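PDB 5JK0: tyrosine recombinase XerH from Helicobacter pylori, which catalyses site-specific cutting and rejoining of recombining DNA molecules and takes part in chromosome segregation. Local coordinates for residues 173-184 / 304-315. Residues are numbered along the deposited sequence; the frame is centred on the assembly and turned at random.
With nucleotides of chain G; nucleotides of chain H.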
loop_
_atom_site.group_PDB
_atom_site.type_symbol
_atom_site.label_atom_id
_atom_site.label_comp_id
_atom_site.label_asym_id
_atom_site.label_seq_id
_atom_site.Cartn_x
_atom_site.Cartn_y
_atom_site.Cartn_z
ATOM N N PRO D 173 8.130 -5.161 18.299
ATOM C CA PRO D 173 9.514 -4.688 18.433
ATOM C C PRO D 173 10.349 -5.541 19.386
ATOM O O PRO D 173 9.791 -6.279 20.198
ATOM C CB PRO D 173 9.345 -3.268 18.987
ATOM C CG PRO D 173 7.976 -2.859 18.572
ATOM C CD PRO D 173 7.156 -4.110 18.636
ATOM N N THR D 174 11.671 -5.433 19.277
ATOM C CA THR D 174 12.590 -6.183 20.130
ATOM C C THR D 174 12.343 -5.871 21.603
ATOM O O THR D 174 12.223 -4.707 21.986
ATOM C CB THR D 174 14.061 -5.875 19.783
ATOM O OG1 THR D 174 14.297 -6.146 18.396
ATOM C CG2 THR D 174 15.002 -6.722 20.628
ATOM N N HIS D 175 12.268 -6.916 22.422
ATOM C CA HIS D 175 11.929 -6.755 23.831
ATOM C C HIS D 175 12.310 -7.971 24.668
ATOM O O HIS D 175 12.720 -9.005 24.138
ATOM C CB HIS D 175 10.431 -6.491 23.982
ATOM C CG HIS D 175 9.575 -7.637 23.541
ATOM N ND1 HIS D 175 9.237 -7.849 22.223
ATOM C CD2 HIS D 175 8.999 -8.642 24.243
ATOM C CE1 HIS D 175 8.484 -8.930 22.131
ATOM N NE2 HIS D 175 8.326 -9.430 23.343
ATOM N N LEU D 176 12.163 -7.832 25.981
ATOM C CA LEU D 176 12.361 -8.937 26.909
ATOM C C LEU D 176 11.030 -9.304 27.554
ATOM O O LEU D 176 10.278 -8.423 27.969
ATOM C CB LEU D 176 13.382 -8.567 27.988
ATOM C CG LEU D 176 14.750 -8.053 27.536
ATOM C CD1 LEU D 176 15.559 -7.577 28.734
ATOM C CD2 LEU D 176 15.502 -9.128 26.776
ATOM N N ASN D 177 10.733 -10.596 27.638
ATOM C CA ASN D 177 9.510 -11.038 28.300
ATOM C C ASN D 177 9.654 -10.960 29.817
ATOM O O ASN D 177 10.674 -10.494 30.325
ATOM C CB ASN D 177 9.134 -12.459 27.864
ATOM C CG ASN D 177 10.262 -13.456 28.059
ATOM O OD1 ASN D 177 10.930 -13.472 29.093
ATOM N ND2 ASN D 177 10.479 -14.300 27.058
ATOM N N ASN D 178 8.634 -11.417 30.536
ATOM C CA ASN D 178 8.625 -11.327 31.992
ATOM C C ASN D 178 9.771 -12.112 32.631
ATOM O O ASN D 178 10.383 -11.654 33.596
ATOM C CB ASN D 178 7.285 -11.816 32.544
ATOM C CG ASN D 178 6.965 -11.231 33.907
ATOM O OD1 ASN D 178 7.862 -10.846 34.659
ATOM N ND2 ASN D 178 5.680 -11.160 34.233
ATOM N N GLU D 179 10.061 -13.288 32.084
ATOM C CA GLU D 179 11.124 -14.138 32.614
ATOM C C GLU D 179 12.504 -13.550 32.334
ATOM O O GLU D 179 13.394 -13.600 33.184
ATOM C CB GLU D 179 11.025 -15.547 32.027
ATOM N N GLU D 180 12.675 -12.994 31.138
ATOM C CA GLU D 180 13.941 -12.386 30.744
ATOM C C GLU D 180 14.185 -11.077 31.491
ATOM O O GLU D 180 15.328 -10.728 31.791
ATOM C CB GLU D 180 13.973 -12.149 29.232
ATOM C CG GLU D 180 14.045 -13.424 28.404
ATOM C CD GLU D 180 13.848 -13.175 26.919
ATOM O OE1 GLU D 180 13.331 -12.096 26.557
ATOM O OE2 GLU D 180 14.210 -14.059 26.114
ATOM N N LEU D 181 13.106 -10.357 31.787
ATOM C CA LEU D 181 13.196 -9.118 32.553
ATOM C C LEU D 181 13.668 -9.392 33.978
ATOM O O LEU D 181 14.404 -8.595 34.562
ATOM C CB LEU D 181 11.847 -8.395 32.572
ATOM C CG LEU D 181 11.492 -7.547 31.349
ATOM C CD1 LEU D 181 10.016 -7.178 31.361
ATOM C CD2 LEU D 181 12.352 -6.295 31.301
ATOM N N GLU D 182 13.239 -10.522 34.530
ATOM C CA GLU D 182 13.645 -10.923 35.871
ATOM C C GLU D 182 15.142 -11.204 35.925
ATOM O O GLU D 182 15.820 -10.831 36.882
ATOM C CB GLU D 182 12.859 -12.156 36.324
ATOM N N LYS D 183 15.653 -11.859 34.887
ATOM C CA LYS D 183 17.070 -12.192 34.810
ATOM C C LYS D 183 17.927 -10.943 34.631
ATOM O O LYS D 183 19.069 -10.892 35.085
ATOM C CB LYS D 183 17.328 -13.174 33.665
ATOM N N PHE D 184 17.365 -9.935 33.969
ATOM C CA PHE D 184 18.081 -8.689 33.729
ATOM C C PHE D 184 18.224 -7.876 35.012
ATOM O O PHE D 184 19.280 -7.306 35.279
ATOM C CB PHE D 184 17.372 -7.858 32.657
ATOM C CG PHE D 184 18.040 -6.543 32.369
ATOM C CD1 PHE D 184 19.176 -6.487 31.577
ATOM C CD2 PHE D 184 17.533 -5.363 32.890
ATOM C CE1 PHE D 184 19.793 -5.279 31.312
ATOM C CE2 PHE D 184 18.146 -4.153 32.628
ATOM C CZ PHE D 184 19.278 -4.111 31.837
ATOM N N ARG D 304 20.645 -9.415 21.743
ATOM C CA ARG D 304 19.766 -9.566 20.590
ATOM C C ARG D 304 19.861 -8.378 19.632
ATOM O O ARG D 304 20.875 -7.682 19.597
ATOM C CB ARG D 304 18.321 -9.762 21.052
ATOM C CG ARG D 304 17.858 -8.765 22.101
ATOM C CD ARG D 304 16.632 -9.285 22.828
ATOM N NE ARG D 304 16.919 -10.519 23.553
ATOM C CZ ARG D 304 15.996 -11.288 24.121
ATOM N NH1 ARG D 304 14.715 -10.956 24.045
ATOM N NH2 ARG D 304 16.352 -12.393 24.762
ATOM N N GLU D 305 18.799 -8.159 18.863
ATOM C CA GLU D 305 18.794 -7.152 17.801
ATOM C C GLU D 305 19.034 -5.743 18.331
ATOM O O GLU D 305 19.750 -4.950 17.717
ATOM C CB GLU D 305 17.471 -7.195 17.038
ATOM C CG GLU D 305 16.953 -8.595 16.782
ATOM C CD GLU D 305 15.934 -9.040 17.818
ATOM O OE1 GLU D 305 16.228 -9.986 18.578
ATOM O OE2 GLU D 305 14.836 -8.446 17.862
ATOM N N LYS D 306 18.423 -5.432 19.468
ATOM C CA LYS D 306 18.622 -4.145 20.122
ATOM C C LYS D 306 18.999 -4.367 21.580
ATOM O O LYS D 306 18.363 -5.157 22.276
ATOM C CB LYS D 306 17.364 -3.279 20.020
ATOM C CG LYS D 306 16.929 -2.967 18.594
ATOM C CD LYS D 306 17.961 -2.120 17.866
ATOM C CE LYS D 306 17.488 -1.769 16.465
ATOM N NZ LYS D 306 18.493 -0.964 15.718
ATOM N N ASN D 307 20.035 -3.673 22.039
ATOM C CA ASN D 307 20.537 -3.878 23.392
ATOM C C ASN D 307 20.660 -2.582 24.184
ATOM O O ASN D 307 21.563 -2.435 25.007
ATOM C CB ASN D 307 21.893 -4.586 23.345
ATOM C CG ASN D 307 21.858 -5.859 22.520
ATOM O OD1 ASN D 307 21.346 -6.886 22.964
ATOM N ND2 ASN D 307 22.410 -5.798 21.313
ATOM N N GLY D 308 19.746 -1.649 23.943
ATOM C CA GLY D 308 19.784 -0.365 24.616
ATOM C C GLY D 308 18.636 -0.151 25.582
ATOM O O GLY D 308 17.850 -1.061 25.843
ATOM N N ALA D 309 18.542 1.065 26.110
ATOM C CA ALA D 309 17.502 1.413 27.069
ATOM C C ALA D 309 16.130 1.482 26.407
ATOM O O ALA D 309 15.110 1.247 27.054
ATOM C CB ALA D 309 17.827 2.737 27.744
ATOM N N HIS D 310 16.105 1.805 25.118
ATOM C CA HIS D 310 14.843 1.914 24.397
ATOM C C HIS D 310 14.207 0.537 24.223
ATOM O O HIS D 310 12.984 0.413 24.162
ATOM C CB HIS D 310 15.050 2.582 23.037
ATOM C CG HIS D 310 13.818 3.237 22.495
ATOM N ND1 HIS D 310 13.432 4.510 22.858
ATOM C CD2 HIS D 310 12.881 2.794 21.624
ATOM C CE1 HIS D 310 12.311 4.824 22.231
ATOM N NE2 HIS D 310 11.956 3.799 21.477
ATOM N N MET D 311 15.044 -0.494 24.144
ATOM C CA MET D 311 14.563 -1.870 24.080
ATOM C C MET D 311 13.884 -2.244 25.394
ATOM O O MET D 311 12.913 -3.002 25.413
ATOM C CB MET D 311 15.715 -2.831 23.772
ATOM C CG MET D 311 15.289 -4.267 23.482
ATOM S SD MET D 311 15.165 -5.307 24.951
ATOM C CE MET D 311 16.866 -5.311 25.513
ATOM N N LEU D 312 14.402 -1.702 26.492
ATOM C CA LEU D 312 13.794 -1.892 27.803
ATOM C C LEU D 312 12.463 -1.153 27.877
ATOM O O LEU D 312 11.554 -1.562 28.598
ATOM C CB LEU D 312 14.731 -1.406 28.910
ATOM C CG LEU D 312 16.116 -2.055 28.967
ATOM C CD1 LEU D 312 16.930 -1.478 30.115
ATOM C CD2 LEU D 312 15.992 -3.564 29.097
ATOM N N ARG D 313 12.362 -0.061 27.127
ATOM C CA ARG D 313 11.134 0.721 27.062
ATOM C C ARG D 313 10.042 -0.064 26.342
ATOM O O ARG D 313 8.878 -0.038 26.747
ATOM C CB ARG D 313 11.393 2.062 26.369
ATOM C CG ARG D 313 10.151 2.891 26.070
ATOM C CD ARG D 313 10.538 4.315 25.678
ATOM N NE ARG D 313 9.444 5.050 25.048
ATOM C CZ ARG D 313 8.604 5.853 25.694
ATOM N NH1 ARG D 313 8.722 6.032 27.003
ATOM N NH2 ARG D 313 7.642 6.480 25.028
ATOM N N HIS D 314 10.424 -0.767 25.280
ATOM C CA HIS D 314 9.501 -1.645 24.569
ATOM C C HIS D 314 9.053 -2.793 25.467
ATOM O O HIS D 314 7.898 -3.214 25.426
ATOM C CB HIS D 314 10.146 -2.204 23.296
ATOM C CG HIS D 314 10.386 -1.176 22.232
ATOM N ND1 HIS D 314 9.375 -0.407 21.698
ATOM C CD2 HIS D 314 11.520 -0.803 21.593
ATOM C CE1 HIS D 314 9.877 0.401 20.781
ATOM N NE2 HIS D 314 11.177 0.180 20.698
ATOM N N SER D 315 9.980 -3.294 26.278
ATOM C CA SER D 315 9.698 -4.409 27.173
ATOM C C SER D 315 8.675 -4.023 28.236
ATOM O O SER D 315 7.847 -4.838 28.636
ATOM C CB SER D 315 10.986 -4.901 27.836
ATOM O OG SER D 315 11.940 -5.294 26.865
ATOM P P DC G 23 18.970 3.469 22.518
ATOM O OP1 DC G 23 18.385 2.271 23.161
ATOM O OP2 DC G 23 19.982 4.264 23.249
ATOM O "O5'" DC G 23 19.596 3.027 21.114
ATOM C "C5'" DC G 23 18.770 2.398 20.140
ATOM C "C4'" DC G 23 19.585 1.952 18.938
ATOM O "O4'" DC G 23 20.060 3.115 18.213
ATOM C "C3'" DC G 23 20.823 1.119 19.267
ATOM O "O3'" DC G 23 20.976 0.082 18.305
ATOM C "C2'" DC G 23 21.958 2.137 19.184
ATOM C "C1'" DC G 23 21.464 3.063 18.082
ATOM N N1 DC G 23 21.991 4.455 18.183
ATOM C C2 DC G 23 22.861 4.941 17.202
ATOM O O2 DC G 23 23.189 4.200 16.266
ATOM N N3 DC G 23 23.324 6.212 17.307
ATOM C C4 DC G 23 22.944 6.979 18.329
ATOM N N4 DC G 23 23.427 8.225 18.390
ATOM C C5 DC G 23 22.058 6.502 19.339
ATOM C C6 DC G 23 21.608 5.247 19.226
ATOM P P DA G 24 21.775 -1.258 18.684
ATOM O OP1 DA G 24 21.463 -2.269 17.650
ATOM O OP2 DA G 24 21.501 -1.562 20.105
ATOM O "O5'" DA G 24 23.314 -0.836 18.544
ATOM C "C5'" DA G 24 23.854 -0.579 17.255
ATOM C "C4'" DA G 24 25.196 0.132 17.338
ATOM O "O4'" DA G 24 25.009 1.520 17.726
ATOM C "C3'" DA G 24 26.206 -0.452 18.339
ATOM O "O3'" DA G 24 27.465 -0.588 17.700
ATOM C "C2'" DA G 24 26.268 0.621 19.428
ATOM C "C1'" DA G 24 26.062 1.862 18.584
ATOM N N9 DA G 24 25.712 3.062 19.339
ATOM C C8 DA G 24 25.023 3.132 20.518
ATOM N N7 DA G 24 24.865 4.357 20.966
ATOM C C5 DA G 24 25.498 5.143 20.015
ATOM C C6 DA G 24 25.688 6.535 19.904
ATOM N N6 DA G 24 25.232 7.414 20.801
ATOM N N1 DA G 24 26.363 6.989 18.828
ATOM C C2 DA G 24 26.817 6.109 17.929
ATOM N N3 DA G 24 26.704 4.782 17.927
ATOM C C4 DA G 24 26.027 4.359 19.008
ATOM P P DA H 12 12.657 1.737 15.811
ATOM O OP1 DA H 12 13.226 0.883 16.878
ATOM O OP2 DA H 12 11.689 1.173 14.844
ATOM O "O5'" DA H 12 11.980 3.017 16.485
ATOM C "C5'" DA H 12 12.702 3.775 17.445
ATOM C "C4'" DA H 12 11.909 4.994 17.876
ATOM O "O4'" DA H 12 12.015 6.026 16.860
ATOM C "C3'" DA H 12 10.416 4.748 18.095
ATOM O "O3'" DA H 12 9.996 5.354 19.312
ATOM C "C2'" DA H 12 9.757 5.395 16.874
ATOM C "C1'" DA H 12 10.733 6.513 16.535
ATOM N N9 DA H 12 10.730 6.877 15.120
ATOM C C8 DA H 12 10.603 6.033 14.053
ATOM N N7 DA H 12 10.639 6.641 12.889
ATOM C C5 DA H 12 10.800 7.977 13.215
ATOM C C6 DA H 12 10.909 9.141 12.428
ATOM N N6 DA H 12 10.871 9.133 11.091
ATOM N N1 DA H 12 11.062 10.318 13.069
ATOM C C2 DA H 12 11.100 10.322 14.407
ATOM N N3 DA H 12 11.010 9.296 15.253
ATOM C C4 DA H 12 10.859 8.141 14.586
#
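Arg304 CG sits between the backbone N and the carbonyl carbon (chi1 48°), and the chain bends at chi3, which brings its guanidinium to Glu180, whose chain runs extended beyond CG. In the catalytic domain of this tyrosine recombinase, the salt bridge ties the start of helix 178-190 to the loop leading into helix 309-324. The grip is end-on: NH2 of Arg304 meets Glu180 OE2 at 3.0 Å, nearly straight, while NH1 reaches OE1; the two planes are strongly twisted, 75° apart. Leu176 CD2 lies over one guanidinium face, and Arg304 NE is held by Leu302 O. Glu180 OE1 also accepts from Asn177 N, and Asn177 OD1 takes Glu180 N in return, a capping box that fixes the carboxylate. Met311 SD packs at 3.8 Å from Leu176 CG, and Leu312 CD1 touches the Phe184 ring at CE2. Beyond them, helix 309-324 carries His310 and Arg313, predicted active-site residues; His310 N bonds OP1 of DC23 of chain G. Pro173 CB lies over the face of the His314 ring in a CH-pi contact, 3.9 Å from its centroid; His314 ND1 bonds Tyr345 OH, the predicted nucleophile. Ser315 OG accepts from Leu176 N at 2.7 Å and donates to Met311 O at 2.9 Å.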